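Local structure of Rho guanine nucleotide exchange factor 12 (Homo sapiens, 1TXD) at residues T35-V40 with G81-M86; S70-I75 with A122-N127; Q77-L82 with E115-A120; T107-P112 with D202-I207. The protein acts as a guanine nucleotide exchange factor for the GTPase RhoA, this piece of it comprising the catalytic DH domain and the PH domain that follows. The protein carries 1 engineered substitution. All blocks are in the same frame, centred on the assembly; numbering follows the deposited sequence.

Contact 1: T35-V40 with G81-M86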
loop_
_atom_site.group_PDB
_atom_site.type_symbol
_atom_site.label_atom_id
_atom_site.label_comp_id
_atom_site.label_asym_id
_atom_site.label_seq_id
_atom_site.Cartn_x
_atom_site.Cartn_y
_atom_site.Cartn_z
ATOM N N THR A 35 -7.139 18.384 13.203
ATOM C CA THR A 35 -6.633 17.737 12.009
ATOM C C THR A 35 -7.525 16.549 11.664
ATOM O O THR A 35 -7.512 16.117 10.542
ATOM C CB THR A 35 -5.202 17.243 12.190
ATOM O OG1 THR A 35 -5.123 16.414 13.362
ATOM C CG2 THR A 35 -4.263 18.395 12.465
ATOM N N GLU A 36 -8.294 16.027 12.632
ATOM C CA GLU A 36 -9.348 15.069 12.310
ATOM C C GLU A 36 -10.470 15.732 11.541
ATOM O O GLU A 36 -11.032 15.112 10.623
ATOM C CB GLU A 36 -9.970 14.379 13.545
ATOM C CG GLU A 36 -10.941 13.260 13.164
ATOM C CD GLU A 36 -10.220 12.046 12.667
ATOM O OE1 GLU A 36 -10.845 11.232 11.971
ATOM O OE2 GLU A 36 -9.014 11.913 12.935
ATOM N N ARG A 37 -10.825 16.966 11.902
ATOM C CA ARG A 37 -11.878 17.676 11.157
ATOM C C ARG A 37 -11.400 17.987 9.710
ATOM O O ARG A 37 -12.127 17.819 8.745
ATOM C CB ARG A 37 -12.262 18.958 11.876
ATOM C CG ARG A 37 -13.654 19.504 11.555
ATOM C CD ARG A 37 -14.075 20.710 12.441
ATOM N NE ARG A 37 -13.658 20.521 13.842
ATOM C CZ ARG A 37 -12.732 21.241 14.505
ATOM N NH1 ARG A 37 -12.081 22.257 13.922
ATOM N NH2 ARG A 37 -12.459 20.931 15.775
ATOM N N ALA A 38 -10.146 18.407 9.593
ATOM C CA ALA A 38 -9.522 18.663 8.301
ATOM C C ALA A 38 -9.576 17.387 7.446
ATOM O O ALA A 38 -9.913 17.436 6.262
ATOM C CB ALA A 38 -8.093 19.124 8.486
ATOM N N HIS A 39 -9.242 16.264 8.079
ATOM C CA HIS A 39 -9.252 14.966 7.407
ATOM C C HIS A 39 -10.604 14.571 6.841
ATOM O O HIS A 39 -10.713 14.138 5.695
ATOM C CB HIS A 39 -8.808 13.837 8.321
ATOM C CG HIS A 39 -8.665 12.544 7.604
ATOM N ND1 HIS A 39 -7.695 12.344 6.639
ATOM C CD2 HIS A 39 -9.433 11.427 7.612
ATOM C CE1 HIS A 39 -7.834 11.129 6.147
ATOM N NE2 HIS A 39 -8.857 10.544 6.747
ATOM N N VAL A 40 -11.605 14.671 7.688
ATOM C CA VAL A 40 -12.986 14.493 7.282
ATOM C C VAL A 40 -13.356 15.313 6.075
ATOM O O VAL A 40 -14.053 14.824 5.173
ATOM C CB VAL A 40 -13.953 14.774 8.440
ATOM C CG1 VAL A 40 -15.437 14.860 7.969
ATOM C CG2 VAL A 40 -13.861 13.662 9.488
ATOM N N GLY A 81 -17.702 9.587 12.253
ATOM C CA GLY A 81 -18.060 9.124 13.588
ATOM C C GLY A 81 -16.992 9.472 14.621
ATOM O O GLY A 81 -17.287 9.861 15.706
ATOM N N LEU A 82 -15.730 9.341 14.239
ATOM C CA LEU A 82 -14.631 9.612 15.119
ATOM C C LEU A 82 -14.589 11.104 15.450
ATOM O O LEU A 82 -14.405 11.495 16.623
ATOM C CB LEU A 82 -13.319 9.174 14.440
ATOM C CG LEU A 82 -12.017 9.438 15.192
ATOM C CD1 LEU A 82 -12.117 9.089 16.747
ATOM C CD2 LEU A 82 -10.892 8.657 14.498
ATOM N N ASN A 83 -14.757 11.926 14.412
ATOM C CA ASN A 83 -14.864 13.357 14.545
ATOM C C ASN A 83 -16.038 13.766 15.440
ATOM O O ASN A 83 -15.912 14.679 16.195
ATOM C CB ASN A 83 -15.021 14.007 13.177
ATOM C CG ASN A 83 -14.929 15.505 13.235
ATOM O OD1 ASN A 83 -15.847 16.215 12.839
ATOM N ND2 ASN A 83 -13.830 15.993 13.759
ATOM N N GLU A 84 -17.172 13.086 15.351
ATOM C CA GLU A 84 -18.310 13.406 16.191
ATOM C C GLU A 84 -18.007 13.076 17.664
ATOM O O GLU A 84 -18.436 13.801 18.555
ATOM C CB GLU A 84 -19.563 12.662 15.721
ATOM C CG GLU A 84 -20.211 13.222 14.457
ATOM C CD GLU A 84 -20.453 14.736 14.524
ATOM O OE1 GLU A 84 -20.880 15.232 15.597
ATOM O OE2 GLU A 84 -20.225 15.435 13.504
ATOM N N GLN A 85 -17.239 12.014 17.913
ATOM C CA GLN A 85 -16.920 11.605 19.270
ATOM C C GLN A 85 -15.924 12.611 19.856
ATOM O O GLN A 85 -15.921 12.874 21.048
ATOM C CB GLN A 85 -16.310 10.203 19.292
ATOM C CG GLN A 85 -17.266 9.091 18.888
ATOM C CD GLN A 85 -16.532 7.783 18.679
ATOM O OE1 GLN A 85 -15.590 7.709 17.898
ATOM N NE2 GLN A 85 -16.962 6.748 19.381
ATOM N N MET A 86 -15.088 13.178 19.011
ATOM C CA MET A 86 -14.135 14.186 19.458
ATOM C C MET A 86 -14.903 15.455 19.810
ATOM O O MET A 86 -14.679 16.033 20.880
ATOM C CB MET A 86 -13.057 14.454 18.430
ATOM C CG MET A 86 -11.962 13.408 18.384
ATOM S SD MET A 86 -11.136 13.557 16.824
ATOM C CE MET A 86 -9.731 12.414 16.925
#

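Contact 2: S70-I75 with A122-N127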
loop_
_atom_site.group_PDB
_atom_site.type_symbol
_atom_site.label_atom_id
_atom_site.label_comp_id
_atom_site.label_asym_id
_atom_site.label_seq_id
_atom_site.Cartn_x
_atom_site.Cartn_y
_atom_site.Cartn_z
ATOM N N SER A 70 -13.209 1.801 -3.993
ATOM C CA SER A 70 -13.350 0.724 -3.005
ATOM C C SER A 70 -14.258 1.126 -1.887
ATOM O O SER A 70 -15.506 1.436 -2.076
ATOM C CB SER A 70 -11.954 0.224 -2.572
ATOM O OG SER A 70 -11.185 1.245 -1.860
ATOM N N ASN A 71 -13.689 1.141 -0.698
ATOM C CA ASN A 71 -14.450 1.367 0.539
ATOM C C ASN A 71 -14.308 2.787 1.039
ATOM O O ASN A 71 -14.376 2.997 2.209
ATOM C CB ASN A 71 -14.056 0.385 1.627
ATOM C CG ASN A 71 -12.687 0.648 2.158
ATOM O OD1 ASN A 71 -11.881 1.243 1.474
ATOM N ND2 ASN A 71 -12.457 0.338 3.430
ATOM N N LEU A 72 -14.172 3.751 0.123
ATOM C CA LEU A 72 -14.306 5.171 0.440
ATOM C C LEU A 72 -15.525 5.502 1.366
ATOM O O LEU A 72 -15.392 6.237 2.342
ATOM C CB LEU A 72 -14.483 6.064 -0.831
ATOM C CG LEU A 72 -14.560 7.559 -0.491
ATOM C CD1 LEU A 72 -13.282 8.043 0.263
ATOM C CD2 LEU A 72 -14.697 8.364 -1.798
ATOM N N GLU A 73 -16.655 4.926 1.073
ATOM C CA GLU A 73 -17.893 5.157 1.871
ATOM C C GLU A 73 -17.634 4.812 3.392
ATOM O O GLU A 73 -18.018 5.556 4.281
ATOM C CB GLU A 73 -18.983 4.267 1.331
ATOM C CG GLU A 73 -20.424 4.474 1.798
ATOM C CD GLU A 73 -21.356 3.403 1.200
ATOM O OE1 GLU A 73 -22.104 2.712 1.930
ATOM O OE2 GLU A 73 -21.361 3.215 -0.039
ATOM N N ASP A 74 -16.914 3.724 3.663
ATOM C CA ASP A 74 -16.710 3.323 5.063
ATOM C C ASP A 74 -15.602 4.110 5.717
ATOM O O ASP A 74 -15.658 4.380 6.892
ATOM C CB ASP A 74 -16.417 1.836 5.247
ATOM C CG ASP A 74 -17.304 0.939 4.463
ATOM O OD1 ASP A 74 -18.607 1.128 4.278
ATOM O OD2 ASP A 74 -16.753 -0.082 4.042
ATOM N N ILE A 75 -14.571 4.490 5.005
ATOM C CA ILE A 75 -13.533 5.283 5.696
ATOM C C ILE A 75 -14.118 6.665 5.951
ATOM O O ILE A 75 -13.874 7.279 6.975
ATOM C CB ILE A 75 -12.150 5.357 5.017
ATOM C CG1 ILE A 75 -12.259 5.674 3.570
ATOM C CG2 ILE A 75 -11.294 4.008 5.200
ATOM C CD1 ILE A 75 -11.050 6.366 3.105
ATOM N N ALA A 122 -7.089 -0.624 5.886
ATOM C CA ALA A 122 -6.212 -1.630 5.199
ATOM C C ALA A 122 -6.774 -1.905 3.817
ATOM O O ALA A 122 -6.019 -2.074 2.845
ATOM C CB ALA A 122 -6.121 -2.984 5.995
ATOM N N THR A 123 -8.099 -1.935 3.745
ATOM C CA THR A 123 -8.811 -2.157 2.481
ATOM C C THR A 123 -8.650 -0.930 1.544
ATOM O O THR A 123 -8.182 -1.068 0.392
ATOM C CB THR A 123 -10.274 -2.459 2.762
ATOM O OG1 THR A 123 -10.372 -3.745 3.406
ATOM C CG2 THR A 123 -11.080 -2.590 1.507
ATOM N N PHE A 124 -9.046 0.261 2.020
ATOM C CA PHE A 124 -8.793 1.477 1.243
ATOM C C PHE A 124 -7.329 1.615 0.822
ATOM O O PHE A 124 -7.024 1.696 -0.352
ATOM C CB PHE A 124 -9.249 2.741 1.918
ATOM C CG PHE A 124 -9.228 3.920 1.008
ATOM C CD1 PHE A 124 -10.188 4.078 0.068
ATOM C CD2 PHE A 124 -8.286 4.904 1.137
ATOM C CE1 PHE A 124 -10.186 5.158 -0.785
ATOM C CE2 PHE A 124 -8.299 5.989 0.285
ATOM C CZ PHE A 124 -9.249 6.116 -0.650
ATOM N N CYS A 125 -6.417 1.592 1.756
ATOM C CA CYS A 125 -5.064 1.948 1.454
ATOM C C CYS A 125 -4.283 0.905 0.622
ATOM O O CYS A 125 -3.390 1.258 -0.122
ATOM C CB CYS A 125 -4.274 2.230 2.760
ATOM S SG CYS A 125 -4.895 3.573 3.812
ATOM N N SER A 126 -4.582 -0.369 0.809
ATOM C CA SER A 126 -3.874 -1.463 0.113
ATOM C C SER A 126 -4.350 -1.508 -1.330
ATOM O O SER A 126 -3.647 -1.925 -2.182
ATOM C CB SER A 126 -4.114 -2.827 0.801
ATOM O OG SER A 126 -5.478 -3.227 0.674
ATOM N N ASN A 127 -5.548 -1.002 -1.567
ATOM C CA ASN A 127 -6.075 -0.836 -2.892
ATOM C C ASN A 127 -5.544 0.306 -3.753
ATOM O O ASN A 127 -5.803 0.327 -4.996
ATOM C CB ASN A 127 -7.590 -0.588 -2.857
ATOM C CG ASN A 127 -8.224 -0.846 -4.211
ATOM O OD1 ASN A 127 -7.898 -1.807 -4.823
ATOM N ND2 ASN A 127 -9.031 0.066 -4.710
HETATM O O HOH W 1 -9.695 2.876 -3.601
#

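Contact 3: Q77-L82 with E115-A120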
loop_
_atom_site.group_PDB
_atom_site.type_symbol
_atom_site.label_atom_id
_atom_site.label_comp_id
_atom_site.label_asym_id
_atom_site.label_seq_id
_atom_site.Cartn_x
_atom_site.Cartn_y
_atom_site.Cartn_z
ATOM N N GLN A 77 -17.469 7.324 6.667
ATOM C CA GLN A 77 -18.384 7.219 7.840
ATOM C C GLN A 77 -17.553 7.000 9.134
ATOM O O GLN A 77 -17.847 7.544 10.145
ATOM C CB GLN A 77 -19.403 6.079 7.655
ATOM C CG GLN A 77 -20.836 6.469 7.140
ATOM C CD GLN A 77 -21.113 7.998 7.092
ATOM O OE1 GLN A 77 -21.316 8.630 8.140
ATOM N NE2 GLN A 77 -21.095 8.576 5.889
ATOM N N LEU A 78 -16.460 6.263 9.052
ATOM C CA LEU A 78 -15.608 6.036 10.181
ATOM C C LEU A 78 -15.012 7.321 10.783
ATOM O O LEU A 78 -15.150 7.591 12.001
ATOM C CB LEU A 78 -14.505 5.060 9.793
ATOM C CG LEU A 78 -13.549 4.644 10.892
ATOM C CD1 LEU A 78 -12.905 3.370 10.576
ATOM C CD2 LEU A 78 -12.512 5.703 11.167
ATOM N N HIS A 79 -14.441 8.143 9.920
ATOM C CA HIS A 79 -13.815 9.411 10.294
ATOM C C HIS A 79 -14.841 10.490 10.660
ATOM O O HIS A 79 -14.593 11.267 11.615
ATOM C CB HIS A 79 -12.849 9.853 9.218
ATOM C CG HIS A 79 -11.577 9.062 9.201
ATOM N ND1 HIS A 79 -10.559 9.249 10.111
ATOM C CD2 HIS A 79 -11.148 8.088 8.362
ATOM C CE1 HIS A 79 -9.578 8.406 9.861
ATOM N NE2 HIS A 79 -9.900 7.703 8.786
ATOM N N ILE A 80 -16.004 10.514 10.020
ATOM C CA ILE A 80 -17.097 11.342 10.558
ATOM C C ILE A 80 -17.514 10.895 12.006
ATOM O O ILE A 80 -17.670 11.747 12.886
ATOM C CB ILE A 80 -18.309 11.311 9.651
ATOM C CG1 ILE A 80 -18.062 12.101 8.376
ATOM C CG2 ILE A 80 -19.602 11.880 10.364
ATOM C CD1 ILE A 80 -19.058 11.794 7.272
ATOM N N GLY A 81 -17.702 9.587 12.253
ATOM C CA GLY A 81 -18.060 9.124 13.588
ATOM C C GLY A 81 -16.992 9.472 14.621
ATOM O O GLY A 81 -17.287 9.861 15.706
ATOM N N LEU A 82 -15.730 9.341 14.239
ATOM C CA LEU A 82 -14.631 9.612 15.119
ATOM C C LEU A 82 -14.589 11.104 15.450
ATOM O O LEU A 82 -14.405 11.495 16.623
ATOM C CB LEU A 82 -13.319 9.174 14.440
ATOM C CG LEU A 82 -12.017 9.438 15.192
ATOM C CD1 LEU A 82 -12.117 9.089 16.747
ATOM C CD2 LEU A 82 -10.892 8.657 14.498
ATOM N N GLU A 115 -10.088 -2.545 15.556
ATOM C CA GLU A 115 -10.432 -3.495 14.479
ATOM C C GLU A 115 -11.143 -2.811 13.322
ATOM O O GLU A 115 -10.881 -3.100 12.178
ATOM C CB GLU A 115 -11.314 -4.649 14.994
ATOM C CG GLU A 115 -10.724 -5.405 16.178
ATOM C CD GLU A 115 -9.652 -6.397 15.762
ATOM O OE1 GLU A 115 -9.522 -6.699 14.550
ATOM O OE2 GLU A 115 -8.946 -6.896 16.654
ATOM N N LYS A 116 -12.077 -1.937 13.621
ATOM C CA LYS A 116 -12.800 -1.266 12.593
ATOM C C LYS A 116 -11.841 -0.355 11.759
ATOM O O LYS A 116 -11.880 -0.413 10.575
ATOM C CB LYS A 116 -13.955 -0.482 13.190
ATOM C CG LYS A 116 -14.690 0.348 12.156
ATOM C CD LYS A 116 -16.015 0.916 12.722
ATOM C CE LYS A 116 -16.953 1.446 11.612
ATOM N NZ LYS A 116 -18.058 0.428 11.249
ATOM N N LEU A 117 -10.974 0.426 12.398
ATOM C CA LEU A 117 -10.094 1.337 11.699
ATOM C C LEU A 117 -9.067 0.590 10.928
ATOM O O LEU A 117 -8.900 0.892 9.780
ATOM C CB LEU A 117 -9.421 2.357 12.658
ATOM C CG LEU A 117 -8.369 3.321 12.152
ATOM C CD1 LEU A 117 -8.921 4.059 10.978
ATOM C CD2 LEU A 117 -7.898 4.317 13.260
ATOM N N LYS A 118 -8.405 -0.398 11.531
ATOM C CA LYS A 118 -7.342 -1.093 10.829
ATOM C C LYS A 118 -7.899 -1.854 9.620
ATOM O O LYS A 118 -7.354 -1.743 8.555
ATOM C CB LYS A 118 -6.481 -1.967 11.758
ATOM C CG LYS A 118 -6.806 -3.437 11.902
ATOM C CD LYS A 118 -6.129 -4.002 13.178
ATOM C CE LYS A 118 -5.825 -5.507 13.135
ATOM N NZ LYS A 118 -5.069 -5.966 14.347
ATOM N N HIS A 119 -9.038 -2.537 9.744
ATOM C CA HIS A 119 -9.599 -3.216 8.547
ATOM C C HIS A 119 -10.099 -2.305 7.469
ATOM O O HIS A 119 -9.945 -2.576 6.300
ATOM C CB HIS A 119 -10.664 -4.221 8.918
ATOM C CG HIS A 119 -10.097 -5.438 9.562
ATOM N ND1 HIS A 119 -9.973 -6.628 8.911
ATOM C CD2 HIS A 119 -9.667 -5.657 10.819
ATOM C CE1 HIS A 119 -9.472 -7.537 9.733
ATOM N NE2 HIS A 119 -9.285 -6.967 10.896
ATOM N N ALA A 120 -10.635 -1.167 7.847
ATOM C CA ALA A 120 -11.192 -0.297 6.828
ATOM C C ALA A 120 -10.047 0.413 6.126
ATOM O O ALA A 120 -9.990 0.454 4.890
ATOM C CB ALA A 120 -12.152 0.683 7.410
#

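Contact 4: T107-P112 with D202-I207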
loop_
_atom_site.group_PDB
_atom_site.type_symbol
_atom_site.label_atom_id
_atom_site.label_comp_id
_atom_site.label_asym_id
_atom_site.label_seq_id
_atom_site.Cartn_x
_atom_site.Cartn_y
_atom_site.Cartn_z
ATOM N N THR A 107 -11.077 3.827 23.598
ATOM C CA THR A 107 -12.289 3.489 22.838
ATOM C C THR A 107 -12.134 3.662 21.308
ATOM O O THR A 107 -12.677 2.854 20.520
ATOM C CB THR A 107 -13.467 4.350 23.370
ATOM O OG1 THR A 107 -13.700 4.014 24.742
ATOM C CG2 THR A 107 -14.774 3.970 22.711
ATOM N N TRP A 108 -11.404 4.709 20.889
ATOM C CA TRP A 108 -11.239 5.043 19.492
ATOM C C TRP A 108 -10.242 4.115 18.795
ATOM O O TRP A 108 -10.459 3.723 17.640
ATOM C CB TRP A 108 -10.791 6.508 19.320
ATOM C CG TRP A 108 -11.736 7.470 19.895
ATOM C CD1 TRP A 108 -13.050 7.256 20.138
ATOM C CD2 TRP A 108 -11.467 8.820 20.312
ATOM N NE1 TRP A 108 -13.618 8.373 20.698
ATOM C CE2 TRP A 108 -12.676 9.353 20.800
ATOM C CE3 TRP A 108 -10.338 9.635 20.309
ATOM C CZ2 TRP A 108 -12.786 10.660 21.300
ATOM C CZ3 TRP A 108 -10.444 10.930 20.809
ATOM C CH2 TRP A 108 -11.665 11.429 21.295
ATOM N N PHE A 109 -9.194 3.725 19.520
ATOM C CA PHE A 109 -8.009 3.121 18.919
ATOM C C PHE A 109 -7.572 1.784 19.493
ATOM O O PHE A 109 -6.473 1.304 19.168
ATOM C CB PHE A 109 -6.830 4.122 19.022
ATOM C CG PHE A 109 -7.075 5.416 18.305
ATOM C CD1 PHE A 109 -7.395 5.420 16.951
ATOM C CD2 PHE A 109 -6.974 6.640 18.974
ATOM C CE1 PHE A 109 -7.624 6.599 16.291
ATOM C CE2 PHE A 109 -7.203 7.814 18.329
ATOM C CZ PHE A 109 -7.517 7.810 16.969
ATOM N N SER A 110 -8.404 1.176 20.339
ATOM C CA SER A 110 -8.202 -0.211 20.781
ATOM C C SER A 110 -9.518 -0.989 20.738
ATOM O O SER A 110 -10.598 -0.420 20.550
ATOM C CB SER A 110 -7.619 -0.250 22.210
ATOM O OG SER A 110 -8.540 0.316 23.111
ATOM N N GLY A 111 -9.445 -2.281 20.968
ATOM C CA GLY A 111 -10.656 -3.084 20.929
ATOM C C GLY A 111 -11.381 -2.941 19.596
ATOM O O GLY A 111 -10.727 -2.901 18.548
ATOM N N PRO A 112 -12.719 -2.871 19.622
ATOM C CA PRO A 112 -13.502 -2.756 18.384
ATOM C C PRO A 112 -13.172 -1.535 17.563
ATOM O O PRO A 112 -13.311 -1.612 16.353
ATOM C CB PRO A 112 -14.946 -2.708 18.878
ATOM C CG PRO A 112 -14.889 -3.489 20.174
ATOM C CD PRO A 112 -13.598 -2.993 20.809
ATOM N N ASP A 202 0.448 3.196 21.241
ATOM C CA ASP A 202 1.012 1.930 20.763
ATOM C C ASP A 202 0.042 1.138 19.886
ATOM O O ASP A 202 0.460 0.574 18.891
ATOM C CB ASP A 202 1.473 1.022 21.904
ATOM C CG ASP A 202 2.706 1.525 22.580
ATOM O OD1 ASP A 202 3.356 2.471 22.062
ATOM O OD2 ASP A 202 3.096 1.035 23.657
ATOM N N HIS A 203 -1.230 1.088 20.270
ATOM C CA HIS A 203 -2.270 0.555 19.387
ATOM C C HIS A 203 -2.256 1.286 18.044
ATOM O O HIS A 203 -2.307 0.639 16.999
ATOM C CB HIS A 203 -3.657 0.623 20.022
ATOM C CG HIS A 203 -3.911 -0.438 21.055
ATOM N ND1 HIS A 203 -4.063 -1.775 20.740
ATOM C CD2 HIS A 203 -4.080 -0.352 22.399
ATOM C CE1 HIS A 203 -4.281 -2.468 21.847
ATOM N NE2 HIS A 203 -4.304 -1.628 22.868
ATOM N N CYS A 204 -2.149 2.615 18.037
ATOM C CA CYS A 204 -2.164 3.326 16.744
ATOM C C CYS A 204 -0.982 2.840 15.905
ATOM O O CYS A 204 -1.092 2.638 14.705
ATOM C CB CYS A 204 -2.132 4.839 16.905
ATOM S SG CYS A 204 -3.690 5.530 17.421
ATOM N N ARG A 205 0.133 2.605 16.564
ATOM C CA ARG A 205 1.300 2.043 15.900
ATOM C C ARG A 205 1.030 0.650 15.365
ATOM O O ARG A 205 1.394 0.373 14.246
ATOM C CB ARG A 205 2.513 2.039 16.836
ATOM C CG ARG A 205 3.577 3.042 16.417
ATOM C CD ARG A 205 4.727 3.189 17.392
ATOM N NE ARG A 205 4.793 4.605 17.692
ATOM C CZ ARG A 205 4.528 5.162 18.861
ATOM N NH1 ARG A 205 4.227 4.454 19.950
ATOM N NH2 ARG A 205 4.586 6.460 18.932
ATOM N N GLN A 206 0.390 -0.216 16.156
ATOM C CA GLN A 206 -0.055 -1.541 15.675
ATOM C C GLN A 206 -0.957 -1.443 14.432
ATOM O O GLN A 206 -0.778 -2.183 13.501
ATOM C CB GLN A 206 -0.836 -2.291 16.758
ATOM C CG GLN A 206 -0.005 -3.114 17.752
ATOM C CD GLN A 206 -0.897 -3.917 18.713
ATOM O OE1 GLN A 206 -0.684 -3.877 19.929
ATOM N NE2 GLN A 206 -1.923 -4.598 18.171
ATOM N N ILE A 207 -1.944 -0.557 14.470
ATOM C CA ILE A 207 -2.847 -0.305 13.346
ATOM C C ILE A 207 -2.077 0.105 12.089
ATOM O O ILE A 207 -2.316 -0.408 11.005
ATOM C CB ILE A 207 -3.833 0.802 13.696
ATOM C CG1 ILE A 207 -4.875 0.311 14.678
ATOM C CG2 ILE A 207 -4.496 1.338 12.473
ATOM C CD1 ILE A 207 -5.789 1.449 15.263
#

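Contact 1: T35-V40 with G81-M86
Glu-36 lies across Met-86 and Leu-82, meeting each side chain at about a right angle. Its CB is 3.6 Å from Met-86 SD, and farther out OE1 comes within 3.6 Å of Leu-82 CD2. With CG anti to the backbone N (chi1 -173°) and the chain bent at the next bond, the carboxylate comes over the isobutyl end of the leucine. No hydrogen bond joins the two segments. The buried acid is instead satisfied from outside them: Arg-173 and the hydroxyl of Tyr-177 hold OE2, and His-79 ND1 holds OE1. Cutting this residue back to an alanine is likely to cost Arg-173 an acidic partner, take an acceptor from Tyr-177 OH and His-79 ND1, and open a gap beside Leu-82 CD2 and Met-86 SD. Asn-83 slides past Glu-36 in the opposite direction, its amide plane 30° from the carboxylate. Asn-83 ND2 reaches the backbone of Arg-37, 3.7 Å from CA, whereas OD1 is taken by Lys-87. Val-40 adds a single apolar touch through CG2, 3.9 Å from Asn-83 CB. The two helical segments run roughly antiparallel, at 149°, their axes 9.6 Å apart. They belong to helices 20-57 and 72-90 of the DH helical bundle; helix 169-186 supplies Arg-173 and Tyr-177, and helix 102-109 lays Trp-108 against Leu-82 and Met-86.

Contact 2: S70-I75 with A122-N127
From CB to the far end of its ring, Phe-124 meets Ser-70, Asn-71, Leu-72 and Ile-75. At its root, CB is 3.1 Å from Asn-71 OD1, an oxygen that also lies at the edge of the ring and in its plane. A chi1 of -169° turns the ring toward Ile-75 and the turn before helix 72-90. From CG round to CZ, one face is covered by Ile-75 CD1, a CH-pi contact 3.7 Å from the centroid of the Phe-124 ring and only 12° off its normal. On the side of CD1, Ser-70 OG approaches obliquely at 3.6 Å from that atom, and CE1 has Leu-72 CD1 as a looser neighbour at 4.4 Å. A serine in place of this phenylalanine would probably leave Ile-75 CD1 facing a gap and Ser-70 OG without the ring beside it. The arrangement belongs to the all-helical DH bundle: the tight break between helices 62-69 and 72-90, where Ser-70 has positive phi and Asn-71 occupies the N-cap position, packs on the C-terminal part of helix 112-126. The Asn-71 side chain makes no capping bond. Its OD1 is 3.0 Å from Phe-124 N, but the angle is too poor for a hydrogen bond; its ND2 lies 3.6 Å from Thr-123 CB and bonds to Ala-120 O. Past the ring, a water bridges the segments, 2.8 Å from Ser-70 OG and accepting from Asn-127 ND2, which also bonds to Lys-67 O.

Contact 3: Q77-L82 with E115-A120
Segments 77-82 and 115-120 are helical and run roughly antiparallel, at 147°, with axes 11.2 Å apart and Leu-78 opposite Leu-117 (CA to CA 7.4 Å). At so wide a spacing the gap is bridged mainly by Leu-78, whose chi1 of -177° extends the isobutyl group toward the other helix. Its CD1 lodges among three residues: Leu-117 CA lies 3.6 Å from it, Lys-116 CG 3.8 Å and Ala-120 CB 4.2 Å. The aliphatic part of Lys-116 slides past Leu-78 in the opposite direction and flanks it on the solvent side. The second methyl, Leu-78 CD2, has Leu-117 CD1 at 4.0 Å and also covers one face of the His-79 ring, 3.9 Å above the plane and over its centre. That imidazole is fixed through both nitrogens, by Glu-36 at ND1 and Gln-170 at NE2. Across the segments the contact is mainly apolar, and no hydrogen bond is made. It joins helix 72-90 to helix 112-126; inward, Leu-117 continues onto Phe-109 of helix 102-109 and Ile-207 of helix 191-230, while His-79 leans on Val-40 of helix 20-57.

Contact 4: T107-P112 with D202-I207
The Phe-109 ring is sandwiched between Cys-204 SG on one face and Trp-108 CB on the other. The sulfur makes a sulfur-aromatic contact, 3.8 Å from the centroid of the Phe-109 ring and 22° off its normal; being offset toward the rim, it comes nearest to CG. On the opposite face, CB of the preceding tryptophan sits over the ring centre, 3.8 Å above the plane. A second flat group, the imidazole of His-203, receives Ser-110 CB over one face at 3.7 Å from its centroid, in a CH-pi contact 17° off the normal. Its nitrogens make weak hydrogen bonds, ND1 to Glu-114 and NE2 to Lys-199. Within the 202-207 segment, Asp-202 OD1 meets the Arg-205 guanidinium at its edge, in plane, in a salt bridge 3.0 Å from NH1. Between the two rings runs the backbone carbonyl of Phe-109, whose O is 3.0 Å from His-203 CB and 4.0 Å from Ile-207 CD1. CG of His-203 lies anti to its own carbonyl carbon (chi1 -77°), which turns one face of the imidazole to Ser-110 CB. No hydrogen bond crosses the contact. Here helix 102-109 ends: Ser-110 leaves helical geometry, and Gly-111, with positive phi, takes the N-cap position of helix 112-126. The contact thus seats this corner of the DH bundle on helix 191-230, with Tyr-177 and Leu-181 of helix 169-186 packing on Phe-109 and Cys-204, and Leu-117 of helix 112-126 on Phe-109.

In the fold
All four contacts lie in the DH helical bundle, the part that carries the exchange activity toward RhoA. Contact 3 occupies the middle: its centre is about 10 Å from that of contact 2 and about 11 Å from those of contacts 1 and 4. Contacts 2 and 3 pair helices 72-90 and 112-126 at successive levels, joined by a probable hydrogen bond from Asn-71 ND2 to Ala-120 O (2.9 Å). Contact 1 shares Gly-81 and Leu-82 with contact 3, and Glu-36 OE1 lies 2.7 Å from His-79 ND1, a probable hydrogen bond. Contacts 3 and 4 touch at Leu-117 CD2 and Phe-109 CE1 (3.8 Å), contacts 1 and 4 at Met-86 CG and Trp-108 CH2 (3.5 Å). Contacts 2 and 4 do not touch.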